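Local coordinates for protein beta-glucosidase (Saccharopolyspora erythraea D, PDB 5M6G) that probably hydrolyses terminal, non-reducing beta-D-glucosyl residues to release beta-D-glucose, as a two-domain glycoside hydrolase of family 3, at residues 417-422 and 552-557; 495-500 and 535-540; 425-430 and 490-495; 408-413 and 569-574. All blocks are in the same frame, centred on the assembly; numbering follows the deposited sequence.

Contact 1 of 4, residues 417-422 and 552-557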
loop_
_atom_site.group_PDB
_atom_site.type_symbol
_atom_site.label_atom_id
_atom_site.label_comp_id
_atom_site.label_asym_id
_atom_site.label_seq_id
_atom_site.Cartn_x
_atom_site.Cartn_y
_atom_site.Cartn_z
ATOM N N ARG A 417 -2.585 -0.121 27.440
ATOM C CA ARG A 417 -2.839 0.156 28.847
ATOM C C ARG A 417 -4.254 -0.291 29.153
ATOM O O ARG A 417 -5.146 -0.147 28.312
ATOM C CB ARG A 417 -2.691 1.642 29.201
ATOM C CG ARG A 417 -1.261 2.169 29.166
ATOM C CD ARG A 417 -0.505 1.846 30.462
ATOM N NE ARG A 417 0.890 2.253 30.365
ATOM C CZ ARG A 417 1.328 3.469 30.667
ATOM N NH1 ARG A 417 0.468 4.390 31.090
ATOM N NH2 ARG A 417 2.615 3.768 30.546
ATOM N N ASN A 418 -4.454 -0.834 30.350
ATOM C CA ASN A 418 -5.797 -1.220 30.772
ATOM C C ASN A 418 -5.801 -1.390 32.280
ATOM O O ASN A 418 -5.137 -2.293 32.795
ATOM C CB ASN A 418 -6.225 -2.514 30.091
ATOM C CG ASN A 418 -7.615 -2.931 30.482
ATOM O OD1 ASN A 418 -8.433 -2.097 30.875
ATOM N ND2 ASN A 418 -7.898 -4.222 30.375
ATOM N N ASP A 419 -6.552 -0.550 32.989
ATOM C CA ASP A 419 -6.660 -0.697 34.436
ATOM C C ASP A 419 -7.810 -1.601 34.845
ATOM O O ASP A 419 -8.037 -1.792 36.042
ATOM C CB ASP A 419 -6.797 0.677 35.102
ATOM C CG ASP A 419 -8.121 1.359 34.798
ATOM O OD1 ASP A 419 -8.930 0.802 34.028
ATOM O OD2 ASP A 419 -8.351 2.471 35.332
ATOM N N GLY A 420 -8.535 -2.164 33.884
ATOM C CA GLY A 420 -9.662 -3.019 34.191
ATOM C C GLY A 420 -10.928 -2.570 33.502
ATOM O O GLY A 420 -11.900 -3.323 33.440
ATOM N N VAL A 421 -10.930 -1.338 32.980
ATOM C CA VAL A 421 -12.109 -0.838 32.285
ATOM C C VAL A 421 -12.436 -1.714 31.081
ATOM O O VAL A 421 -13.616 -1.913 30.750
ATOM C CB VAL A 421 -11.917 0.647 31.899
ATOM C CG1 VAL A 421 -10.672 0.834 31.021
ATOM C CG2 VAL A 421 -13.169 1.196 31.215
ATOM N N LEU A 422 -11.421 -2.293 30.440
ATOM C CA LEU A 422 -11.661 -3.189 29.308
ATOM C C LEU A 422 -11.521 -4.639 29.765
ATOM O O LEU A 422 -10.703 -4.938 30.635
ATOM C CB LEU A 422 -10.694 -2.887 28.150
ATOM C CG LEU A 422 -10.854 -1.532 27.448
ATOM C CD1 LEU A 422 -9.899 -1.416 26.248
ATOM C CD2 LEU A 422 -12.289 -1.313 27.004
ATOM N N GLY A 552 -3.052 9.262 32.499
ATOM C CA GLY A 552 -4.402 9.649 32.839
ATOM C C GLY A 552 -5.486 8.850 32.160
ATOM O O GLY A 552 -6.666 9.069 32.447
ATOM N N TRP A 553 -5.126 7.916 31.281
ATOM C CA TRP A 553 -6.086 7.147 30.501
ATOM C C TRP A 553 -6.292 5.780 31.138
ATOM O O TRP A 553 -5.327 5.048 31.369
ATOM C CB TRP A 553 -5.601 6.986 29.055
ATOM C CG TRP A 553 -5.301 8.287 28.377
ATOM C CD1 TRP A 553 -5.686 9.532 28.783
ATOM C CD2 TRP A 553 -4.546 8.473 27.171
ATOM N NE1 TRP A 553 -5.222 10.482 27.902
ATOM C CE2 TRP A 553 -4.521 9.857 26.901
ATOM C CE3 TRP A 553 -3.899 7.602 26.286
ATOM C CZ2 TRP A 553 -3.873 10.391 25.785
ATOM C CZ3 TRP A 553 -3.236 8.141 25.180
ATOM C CH2 TRP A 553 -3.234 9.519 24.942
ATOM N N ASN A 554 -7.550 5.430 31.413
ATOM C CA ASN A 554 -7.807 4.130 32.026
ATOM C C ASN A 554 -7.454 2.984 31.092
ATOM O O ASN A 554 -7.044 1.912 31.554
ATOM C CB ASN A 554 -9.265 4.046 32.467
ATOM C CG ASN A 554 -9.602 5.100 33.484
ATOM O OD1 ASN A 554 -9.955 6.224 33.131
ATOM N ND2 ASN A 554 -9.447 4.762 34.761
ATOM N N ALA A 555 -7.616 3.178 29.788
ATOM C CA ALA A 555 -7.154 2.194 28.827
ATOM C C ALA A 555 -6.694 2.921 27.582
ATOM O O ALA A 555 -7.154 4.026 27.285
ATOM C CB ALA A 555 -8.235 1.167 28.461
ATOM N N LEU A 556 -5.758 2.293 26.873
ATOM C CA LEU A 556 -5.259 2.784 25.597
ATOM C C LEU A 556 -5.235 1.614 24.630
ATOM O O LEU A 556 -4.595 0.593 24.908
ATOM C CB LEU A 556 -3.861 3.391 25.741
ATOM C CG LEU A 556 -3.218 3.690 24.386
ATOM C CD1 LEU A 556 -4.050 4.739 23.640
ATOM C CD2 LEU A 556 -1.796 4.148 24.568
ATOM N N LEU A 557 -5.932 1.761 23.503
ATOM C CA LEU A 557 -5.981 0.749 22.455
ATOM C C LEU A 557 -5.529 1.406 21.163
ATOM O O LEU A 557 -6.077 2.444 20.775
ATOM C CB LEU A 557 -7.393 0.175 22.308
ATOM C CG LEU A 557 -7.600 -0.904 21.230
ATOM C CD1 LEU A 557 -7.089 -2.257 21.728
ATOM C CD2 LEU A 557 -9.069 -0.977 20.831
HETATM O O HOH W 1 -2.494 4.352 31.669
#
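Arg417 and Leu556 form an antiparallel hydrogen-bonded pair, illustrating how an outermost strand is tied to its neighbour just where it gives way to a turn. Leu556 N donates to Arg417 O over 2.9 Å, while the return bond from Arg417 N to Leu556 O is weak at 3.3 Å. Beyond the non-hydrogen-bonded pair Asn418 and Ala555, Asp419 N reaches Asn554 O. Between side chains, Asn554 ND2 meets the syn side of Asp419 OD2 at 2.6 Å; the bond is nearly straight, although amide and carboxylate planes stand 56° apart. The Arg417 guanidinium leads off to a salt bridge with Asp551, and one water joins its NH1 to Trp553 O. Asn418 stitches the turn internally: with CG anti to the backbone N (chi1 -179°), OD1 accepts Gly420 N, an Asx turn, and Leu422 N from opposite faces, and ND2 donates to Leu422 O. An alanine here loses all three bonds and would probably leave the turn carrying Asp419 and Val421 free to shift. Apolar contact centres on the Ala555 methyl, 3.6 Å from Val421 CG1. Leu422 packs onto Leu573 of helix 567-573 and Val535 of strand 534-539, whereas Trp553 touches helix 518-528.

Contact 2 of 4, residues 495-500 and 535-540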
loop_
_atom_site.group_PDB
_atom_site.type_symbol
_atom_site.label_atom_id
_atom_site.label_comp_id
_atom_site.label_asym_id
_atom_site.label_seq_id
_atom_site.Cartn_x
_atom_site.Cartn_y
_atom_site.Cartn_z
ATOM N N ILE A 495 -15.452 6.507 25.619
ATOM C CA ILE A 495 -14.499 6.044 24.613
ATOM C C ILE A 495 -14.155 7.225 23.718
ATOM O O ILE A 495 -15.042 7.811 23.090
ATOM C CB ILE A 495 -15.065 4.879 23.781
ATOM C CG1 ILE A 495 -15.501 3.741 24.700
ATOM C CG2 ILE A 495 -14.030 4.389 22.747
ATOM C CD1 ILE A 495 -16.480 2.792 24.045
ATOM N N ALA A 496 -12.869 7.559 23.640
ATOM C CA ALA A 496 -12.397 8.682 22.840
ATOM C C ALA A 496 -11.569 8.124 21.690
ATOM O O ALA A 496 -10.454 7.641 21.901
ATOM C CB ALA A 496 -11.579 9.656 23.687
ATOM N N VAL A 497 -12.108 8.192 20.478
ATOM C CA VAL A 497 -11.428 7.679 19.295
ATOM C C VAL A 497 -10.777 8.878 18.622
ATOM O O VAL A 497 -11.447 9.666 17.952
ATOM C CB VAL A 497 -12.389 6.940 18.360
ATOM C CG1 VAL A 497 -11.598 6.165 17.308
ATOM C CG2 VAL A 497 -13.270 5.996 19.160
ATOM N N VAL A 498 -9.459 9.005 18.795
ATOM C CA VAL A 498 -8.710 10.183 18.378
ATOM C C VAL A 498 -7.658 9.779 17.344
ATOM O O VAL A 498 -7.652 8.640 16.864
ATOM C CB VAL A 498 -8.063 10.862 19.604
ATOM C CG1 VAL A 498 -9.139 11.304 20.625
ATOM C CG2 VAL A 498 -7.076 9.920 20.264
ATOM N N GLY A 499 -6.768 10.708 16.975
ATOM C CA GLY A 499 -5.619 10.382 16.147
ATOM C C GLY A 499 -5.559 11.229 14.880
ATOM O O GLY A 499 -5.941 12.404 14.873
ATOM N N GLU A 500 -5.064 10.618 13.804
ATOM C CA GLU A 500 -4.760 11.366 12.595
ATOM C C GLU A 500 -5.926 11.344 11.614
ATOM O O GLU A 500 -6.792 10.473 11.664
ATOM C CB GLU A 500 -3.520 10.787 11.912
ATOM C CG GLU A 500 -2.329 10.606 12.832
ATOM C CD GLU A 500 -1.093 10.152 12.070
ATOM O OE1 GLU A 500 -1.029 8.970 11.668
ATOM O OE2 GLU A 500 -0.202 11.000 11.855
ATOM N N VAL A 535 -11.501 5.279 27.950
ATOM C CA VAL A 535 -10.793 4.413 27.016
ATOM C C VAL A 535 -10.372 5.277 25.841
ATOM O O VAL A 535 -11.223 5.859 25.158
ATOM C CB VAL A 535 -11.694 3.262 26.536
ATOM C CG1 VAL A 535 -10.976 2.401 25.484
ATOM C CG2 VAL A 535 -12.175 2.415 27.715
ATOM N N VAL A 536 -9.077 5.360 25.582
ATOM C CA VAL A 536 -8.586 6.122 24.445
ATOM C C VAL A 536 -8.216 5.150 23.332
ATOM O O VAL A 536 -7.551 4.132 23.565
ATOM C CB VAL A 536 -7.406 7.027 24.841
ATOM C CG1 VAL A 536 -6.795 7.667 23.606
ATOM C CG2 VAL A 536 -7.898 8.106 25.831
ATOM N N VAL A 537 -8.670 5.452 22.125
ATOM C CA VAL A 537 -8.429 4.620 20.958
ATOM C C VAL A 537 -7.727 5.486 19.927
ATOM O O VAL A 537 -8.273 6.508 19.500
ATOM C CB VAL A 537 -9.741 4.046 20.399
ATOM C CG1 VAL A 537 -9.450 3.137 19.208
ATOM C CG2 VAL A 537 -10.491 3.300 21.492
ATOM N N THR A 538 -6.503 5.108 19.548
ATOM C CA THR A 538 -5.766 5.879 18.555
ATOM C C THR A 538 -6.040 5.284 17.178
ATOM O O THR A 538 -5.783 4.098 16.940
ATOM C CB THR A 538 -4.257 5.923 18.838
ATOM O OG1 THR A 538 -3.717 4.596 18.921
ATOM C CG2 THR A 538 -3.967 6.694 20.134
ATOM N N VAL A 539 -6.607 6.094 16.298
ATOM C CA VAL A 539 -6.695 5.783 14.876
ATOM C C VAL A 539 -5.601 6.606 14.215
ATOM O O VAL A 539 -5.712 7.832 14.116
ATOM C CB VAL A 539 -8.083 6.105 14.305
ATOM C CG1 VAL A 539 -8.087 5.999 12.758
ATOM C CG2 VAL A 539 -9.106 5.161 14.881
ATOM N N SER A 540 -4.528 5.941 13.788
ATOM C CA SER A 540 -3.345 6.658 13.332
ATOM C C SER A 540 -2.521 5.745 12.446
ATOM O O SER A 540 -2.647 4.523 12.503
ATOM C CB SER A 540 -2.493 7.128 14.514
ATOM O OG SER A 540 -1.956 6.017 15.216
#
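Val535 opens a parallel strand pairing with Ile495, its O accepting Ala496 N at 2.8 Å, the first of five such bonds that zip two core strands together. Val536 turns to the other face, where its CG1 lies 4.0 Å from Val498 CG2, the branch of Val498 that sits between its own backbone N and carbonyl carbon. Val537 is gripped at both backbone ends, N to Ala496 O and O from Val498 N; the Val537 and Ile495 side chains lie side by side and point the same way, CG2 to CG2 3.9 Å. After Thr538, Val539 N bonds to Val498 O, and the CG2 of Val539 meets Val497 CG1 at 3.6 Å, the two side chains crossing at a slant. Val539 O takes Glu500 N at 2.9 Å and also lies where a side chain on Gly499 would collide with it. Ser540 CB packs 3.7 Å from Glu500 OE1, an oxygen that Tyr503 OH and Gly541 N hold, while OE2 forms a salt bridge with Arg542. The short strand segments cross at 30° while staying paired, and belong to a beta-alpha-beta unit with helix 518-528, onto which Ala496, Val498 and Val536 pack; Ile495, Val497 and Val539 face helix 465-472, and strand 555-560 flanks 534-539.

Contact 3 of 4, residues 425-430 and 490-495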
loop_
_atom_site.group_PDB
_atom_site.type_symbol
_atom_site.label_atom_id
_atom_site.label_comp_id
_atom_site.label_asym_id
_atom_site.label_seq_id
_atom_site.Cartn_x
_atom_site.Cartn_y
_atom_site.Cartn_z
ATOM N N ALA A 425 -18.514 -4.205 29.363
ATOM C CA ALA A 425 -19.623 -5.141 29.422
ATOM C C ALA A 425 -20.665 -4.799 28.369
ATOM O O ALA A 425 -20.785 -3.654 27.925
ATOM C CB ALA A 425 -20.269 -5.124 30.810
ATOM N N LYS A 426 -21.408 -5.816 27.953
ATOM C CA LYS A 426 -22.691 -5.614 27.284
ATOM C C LYS A 426 -23.821 -5.772 28.303
ATOM O O LYS A 426 -24.648 -6.682 28.222
ATOM C CB LYS A 426 -22.847 -6.593 26.123
ATOM C CG LYS A 426 -21.636 -6.707 25.205
ATOM C CD LYS A 426 -21.775 -7.921 24.299
ATOM C CE LYS A 426 -20.479 -8.240 23.574
ATOM N NZ LYS A 426 -20.606 -9.487 22.758
ATOM N N ASP A 427 -23.831 -4.882 29.301
ATOM C CA ASP A 427 -24.759 -5.006 30.420
ATOM C C ASP A 427 -25.957 -4.069 30.338
ATOM O O ASP A 427 -26.953 -4.310 31.028
ATOM C CB ASP A 427 -24.036 -4.766 31.756
ATOM C CG ASP A 427 -23.362 -3.396 31.832
ATOM O OD1 ASP A 427 -23.675 -2.518 30.994
ATOM O OD2 ASP A 427 -22.516 -3.196 32.739
ATOM N N GLY A 428 -25.884 -3.008 29.542
ATOM C CA GLY A 428 -26.994 -2.085 29.384
ATOM C C GLY A 428 -26.759 -0.674 29.896
ATOM O O GLY A 428 -27.572 0.210 29.582
ATOM N N GLY A 429 -25.705 -0.405 30.670
ATOM C CA GLY A 429 -25.465 0.955 31.138
ATOM C C GLY A 429 -25.056 1.884 30.007
ATOM O O GLY A 429 -24.472 1.465 29.013
ATOM N N LYS A 430 -25.386 3.167 30.162
ATOM C CA LYS A 430 -25.090 4.162 29.135
ATOM C C LYS A 430 -23.592 4.234 28.852
ATOM O O LYS A 430 -22.773 4.243 29.773
ATOM C CB LYS A 430 -25.550 5.547 29.587
ATOM C CG LYS A 430 -27.018 5.731 29.789
ATOM C CD LYS A 430 -27.240 6.831 30.806
ATOM C CE LYS A 430 -26.653 8.140 30.331
ATOM N NZ LYS A 430 -27.213 9.272 31.125
ATOM N N SER A 490 -22.958 10.106 34.891
ATOM C CA SER A 490 -23.947 9.040 34.806
ATOM C C SER A 490 -23.560 7.938 33.822
ATOM O O SER A 490 -24.237 6.905 33.781
ATOM C CB SER A 490 -25.313 9.612 34.414
ATOM O OG SER A 490 -25.361 9.926 33.031
ATOM N N TYR A 491 -22.507 8.131 33.029
ATOM C CA TYR A 491 -22.085 7.144 32.043
ATOM C C TYR A 491 -21.160 6.114 32.679
ATOM O O TYR A 491 -20.390 6.427 33.591
ATOM C CB TYR A 491 -21.387 7.838 30.866
ATOM C CG TYR A 491 -22.363 8.593 29.989
ATOM C CD1 TYR A 491 -22.767 9.890 30.307
ATOM C CD2 TYR A 491 -22.898 7.996 28.855
ATOM C CE1 TYR A 491 -23.672 10.567 29.505
ATOM C CE2 TYR A 491 -23.795 8.658 28.057
ATOM C CZ TYR A 491 -24.183 9.937 28.379
ATOM O OH TYR A 491 -25.089 10.568 27.560
ATOM N N ARG A 492 -21.235 4.874 32.196
ATOM C CA ARG A 492 -20.400 3.844 32.796
ATOM C C ARG A 492 -18.990 3.836 32.230
ATOM O O ARG A 492 -18.067 3.377 32.912
ATOM C CB ARG A 492 -21.042 2.467 32.644
ATOM C CG ARG A 492 -21.002 1.891 31.265
ATOM C CD ARG A 492 -21.466 0.451 31.297
ATOM N NE ARG A 492 -22.184 0.078 30.087
ATOM C CZ ARG A 492 -21.664 -0.643 29.105
ATOM N NH1 ARG A 492 -20.415 -1.069 29.204
ATOM N NH2 ARG A 492 -22.398 -0.951 28.036
ATOM N N ALA A 493 -18.799 4.354 31.019
ATOM C CA ALA A 493 -17.466 4.482 30.438
ATOM C C ALA A 493 -17.551 5.465 29.286
ATOM O O ALA A 493 -18.619 5.671 28.707
ATOM C CB ALA A 493 -16.911 3.141 29.953
ATOM N N ALA A 494 -16.412 6.074 28.962
ATOM C CA ALA A 494 -16.325 6.986 27.830
ATOM C C ALA A 494 -15.189 6.535 26.925
ATOM O O ALA A 494 -14.093 6.232 27.408
ATOM C CB ALA A 494 -16.102 8.435 28.285
ATOM N N ILE A 495 -15.452 6.507 25.619
ATOM C CA ILE A 495 -14.499 6.044 24.613
ATOM C C ILE A 495 -14.155 7.225 23.718
ATOM O O ILE A 495 -15.042 7.811 23.090
ATOM C CB ILE A 495 -15.065 4.879 23.781
ATOM C CG1 ILE A 495 -15.501 3.741 24.700
ATOM C CG2 ILE A 495 -14.030 4.389 22.747
ATOM C CD1 ILE A 495 -16.480 2.792 24.045
#
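Arg492 reaches into the curve of the 425-430 loop and shows how one guanidinium can collect two backbone oxygens. Its NE donates to Gly429 O at 2.9 Å, near the edge of the group, and NH2 adds a weak bond to the same oxygen. NH1 makes another weak bond, 2.9 Å to Ala425 O. Asp427 OD1 comes instead over a guanidinium face, 3.1 Å from NE, with the two planes 76° apart; this salt bridge works through charge alone. In the main chain, Arg492 N bonds to Lys430 O at 2.9 Å.

The neighbouring lysine lies across a different flat group. Lys430 CE sits over one face of the Tyr491 ring, 3.7 Å from its centroid, in a CH-pi contact. NZ, 4.4 Å from that centroid, adds a cation-pi interaction and then donates to Ser490 OG at 2.7 Å.

Farther out, each partner is itself positioned. Asp427 OD1 accepts Gly429 N at 2.9 Å, an Asx turn that holds OD1 over the guanidinium, its CG lying between the backbone N and carbonyl carbon (chi1 58°). Ser476 OG receives Arg492 NH2, Asp488 holds Ser490 OG, and Tyr491 meets Thr479 through OH and the Phe432 ring edge-to-face. The arrangement is a loop fastened at the entry of two adjacent parallel strands, 431-434 and 493-499, at the edge of the C-terminal alpha/beta domain, away from the annotated sites.

Contact 4 of 4, residues 408-413 and 569-574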
loop_
_atom_site.group_PDB
_atom_site.type_symbol
_atom_site.label_atom_id
_atom_site.label_comp_id
_atom_site.label_asym_id
_atom_site.label_seq_id
_atom_site.Cartn_x
_atom_site.Cartn_y
_atom_site.Cartn_z
ATOM N N ALA A 408 -8.984 -9.070 10.321
ATOM C CA ALA A 408 -7.719 -8.340 10.333
ATOM C C ALA A 408 -7.799 -7.117 11.240
ATOM O O ALA A 408 -6.836 -6.801 11.949
ATOM C CB ALA A 408 -7.331 -7.930 8.911
ATOM N N VAL A 409 -8.939 -6.414 11.233
ATOM C CA VAL A 409 -9.130 -5.316 12.177
ATOM C C VAL A 409 -8.930 -5.810 13.605
ATOM O O VAL A 409 -8.144 -5.237 14.373
ATOM C CB VAL A 409 -10.522 -4.680 11.998
ATOM C CG1 VAL A 409 -10.767 -3.632 13.105
ATOM C CG2 VAL A 409 -10.654 -4.065 10.604
ATOM N N ARG A 410 -9.630 -6.890 13.972
ATOM C CA ARG A 410 -9.519 -7.470 15.312
ATOM C C ARG A 410 -8.066 -7.719 15.687
ATOM O O ARG A 410 -7.581 -7.255 16.724
ATOM C CB ARG A 410 -10.277 -8.799 15.387
ATOM C CG ARG A 410 -11.759 -8.717 15.463
ATOM C CD ARG A 410 -12.351 -10.101 15.252
ATOM N NE ARG A 410 -13.754 -10.013 14.872
ATOM C CZ ARG A 410 -14.336 -10.818 13.993
ATOM N NH1 ARG A 410 -13.634 -11.774 13.396
ATOM N NH2 ARG A 410 -15.622 -10.663 13.707
ATOM N N GLU A 411 -7.364 -8.481 14.850
ATOM C CA GLU A 411 -6.024 -8.920 15.200
ATOM C C GLU A 411 -5.013 -7.783 15.162
ATOM O O GLU A 411 -3.951 -7.901 15.778
ATOM C CB GLU A 411 -5.599 -10.062 14.268
ATOM C CG GLU A 411 -6.463 -11.318 14.432
ATOM C CD GLU A 411 -5.971 -12.501 13.602
ATOM O OE1 GLU A 411 -4.743 -12.636 13.407
ATOM O OE2 GLU A 411 -6.820 -13.298 13.149
ATOM N N SER A 412 -5.320 -6.679 14.472
ATOM C CA SER A 412 -4.382 -5.571 14.382
ATOM C C SER A 412 -4.410 -4.679 15.617
ATOM O O SER A 412 -3.457 -3.918 15.832
ATOM C CB SER A 412 -4.671 -4.729 13.135
ATOM O OG SER A 412 -5.888 -4.008 13.257
ATOM N N GLN A 413 -5.467 -4.764 16.432
ATOM C CA GLN A 413 -5.586 -3.931 17.621
ATOM C C GLN A 413 -4.520 -4.298 18.647
ATOM O O GLN A 413 -4.317 -5.476 18.949
ATOM C CB GLN A 413 -6.978 -4.088 18.241
ATOM C CG GLN A 413 -8.119 -3.868 17.252
ATOM C CD GLN A 413 -8.084 -2.484 16.636
ATOM O OE1 GLN A 413 -8.513 -1.515 17.256
ATOM N NE2 GLN A 413 -7.555 -2.383 15.418
ATOM N N VAL A 569 -13.059 -3.160 15.769
ATOM C CA VAL A 569 -12.580 -2.435 16.939
ATOM C C VAL A 569 -13.458 -2.739 18.143
ATOM O O VAL A 569 -12.957 -3.030 19.237
ATOM C CB VAL A 569 -12.525 -0.925 16.651
ATOM C CG1 VAL A 569 -12.042 -0.183 17.889
ATOM C CG2 VAL A 569 -11.597 -0.657 15.461
ATOM N N ALA A 570 -14.781 -2.665 17.960
ATOM C CA ALA A 570 -15.697 -2.999 19.046
ATOM C C ALA A 570 -15.543 -4.444 19.476
ATOM O O ALA A 570 -15.730 -4.757 20.654
ATOM C CB ALA A 570 -17.145 -2.735 18.627
ATOM N N ASP A 571 -15.224 -5.344 18.537
ATOM C CA ASP A 571 -14.984 -6.738 18.898
ATOM C C ASP A 571 -13.952 -6.848 20.014
ATOM O O ASP A 571 -14.110 -7.649 20.947
ATOM C CB ASP A 571 -14.522 -7.529 17.679
ATOM C CG ASP A 571 -15.629 -7.737 16.663
ATOM O OD1 ASP A 571 -16.810 -7.523 17.006
ATOM O OD2 ASP A 571 -15.309 -8.114 15.516
ATOM N N VAL A 572 -12.895 -6.039 19.945
ATOM C CA VAL A 572 -11.854 -6.079 20.967
ATOM C C VAL A 572 -12.298 -5.330 22.221
ATOM O O VAL A 572 -12.140 -5.826 23.342
ATOM C CB VAL A 572 -10.542 -5.513 20.393
ATOM C CG1 VAL A 572 -9.471 -5.426 21.463
ATOM C CG2 VAL A 572 -10.074 -6.378 19.224
ATOM N N LEU A 573 -12.867 -4.131 22.043
ATOM C CA LEU A 573 -13.318 -3.320 23.173
ATOM C C LEU A 573 -14.270 -4.082 24.089
ATOM O O LEU A 573 -14.250 -3.891 25.313
ATOM C CB LEU A 573 -13.991 -2.037 22.665
ATOM C CG LEU A 573 -13.103 -0.913 22.100
ATOM C CD1 LEU A 573 -13.962 0.173 21.486
ATOM C CD2 LEU A 573 -12.175 -0.326 23.180
ATOM N N PHE A 574 -15.112 -4.946 23.522
ATOM C CA PHE A 574 -16.135 -5.656 24.288
ATOM C C PHE A 574 -15.768 -7.110 24.557
ATOM O O PHE A 574 -16.618 -7.879 25.017
ATOM C CB PHE A 574 -17.486 -5.560 23.572
ATOM C CG PHE A 574 -18.092 -4.192 23.659
ATOM C CD1 PHE A 574 -17.747 -3.210 22.751
ATOM C CD2 PHE A 574 -18.947 -3.865 24.700
ATOM C CE1 PHE A 574 -18.272 -1.937 22.848
ATOM C CE2 PHE A 574 -19.478 -2.597 24.804
ATOM C CZ PHE A 574 -19.139 -1.627 23.879
#
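Arg410 and Asp571 join two helices, an instance of a buried carboxylate matched by charge where two helices meet. Arg410 NE donates to Asp571 OD2 at 2.5 Å, the oxygen lying in the guanidinium plane but the donor standing above the carboxylate plane; NH2 adds a weak bond to the same oxygen at 3.1 Å. The arginine chain, extended from CG to NE, carries the guanidinium across the aspartate at a slant, the two planes 33° apart, and its NH1 is satisfied by Gln407 OE1. Arg406 NE forms a second salt bridge to Asp571 OD2, so two arginines share one anion, which would tend to favour its ionised form. A leucine in place of Arg410 lacks these N-H groups and would probably leave Asp571 with Arg406 alone of the pair, and Gln407 OE1 without this donor.

At the end of the first helix, Val409 O accepts Ser412 OG at 2.8 Å and, weakly, Gln413 NE2 at 3.1 Å. Gln413 OE1 has Ser559 OG as its partner, while its bent chain places CG 3.7 Å from Val572 CG2. Val409 CG1 and Val569 CG2 close the apolar side at 3.9 Å.

The axes of the short segments 408-412 and 569-573 come within 8.4 Å, at 45° to each other. Helix 399-412 also rests on helix 155-170 through Ala408. The packing therefore links the helix that leads into strand 414-418 with helix 567-573, which packs on the mixed sheet of the alpha/beta domain, consistent with the TIM-barrel-plus-alpha/beta architecture of family 3.

Taken together, contacts 1 to 3 build one alpha/beta sheet from segments distant in sequence, and contact 4 joins it to helix 399-412. Strand 555-560 of contact 1 adjoins 534-539 of contact 2, and contacts 2 and 3 share Ile495 on strand 493-499. In contact 4, helix 567-573 lies on this sheet and meets helix 399-412, its centre 13 Å from that of contact 2 and 15 Å from that of contact 1. Along the chain, contact 4 encloses contact 1, within which contact 3 closes before contact 2 opens. Through contact 4 the C-terminal sheet is tied to a helix that also packs on helix 155-170, consistent with the two-domain fold of family 3.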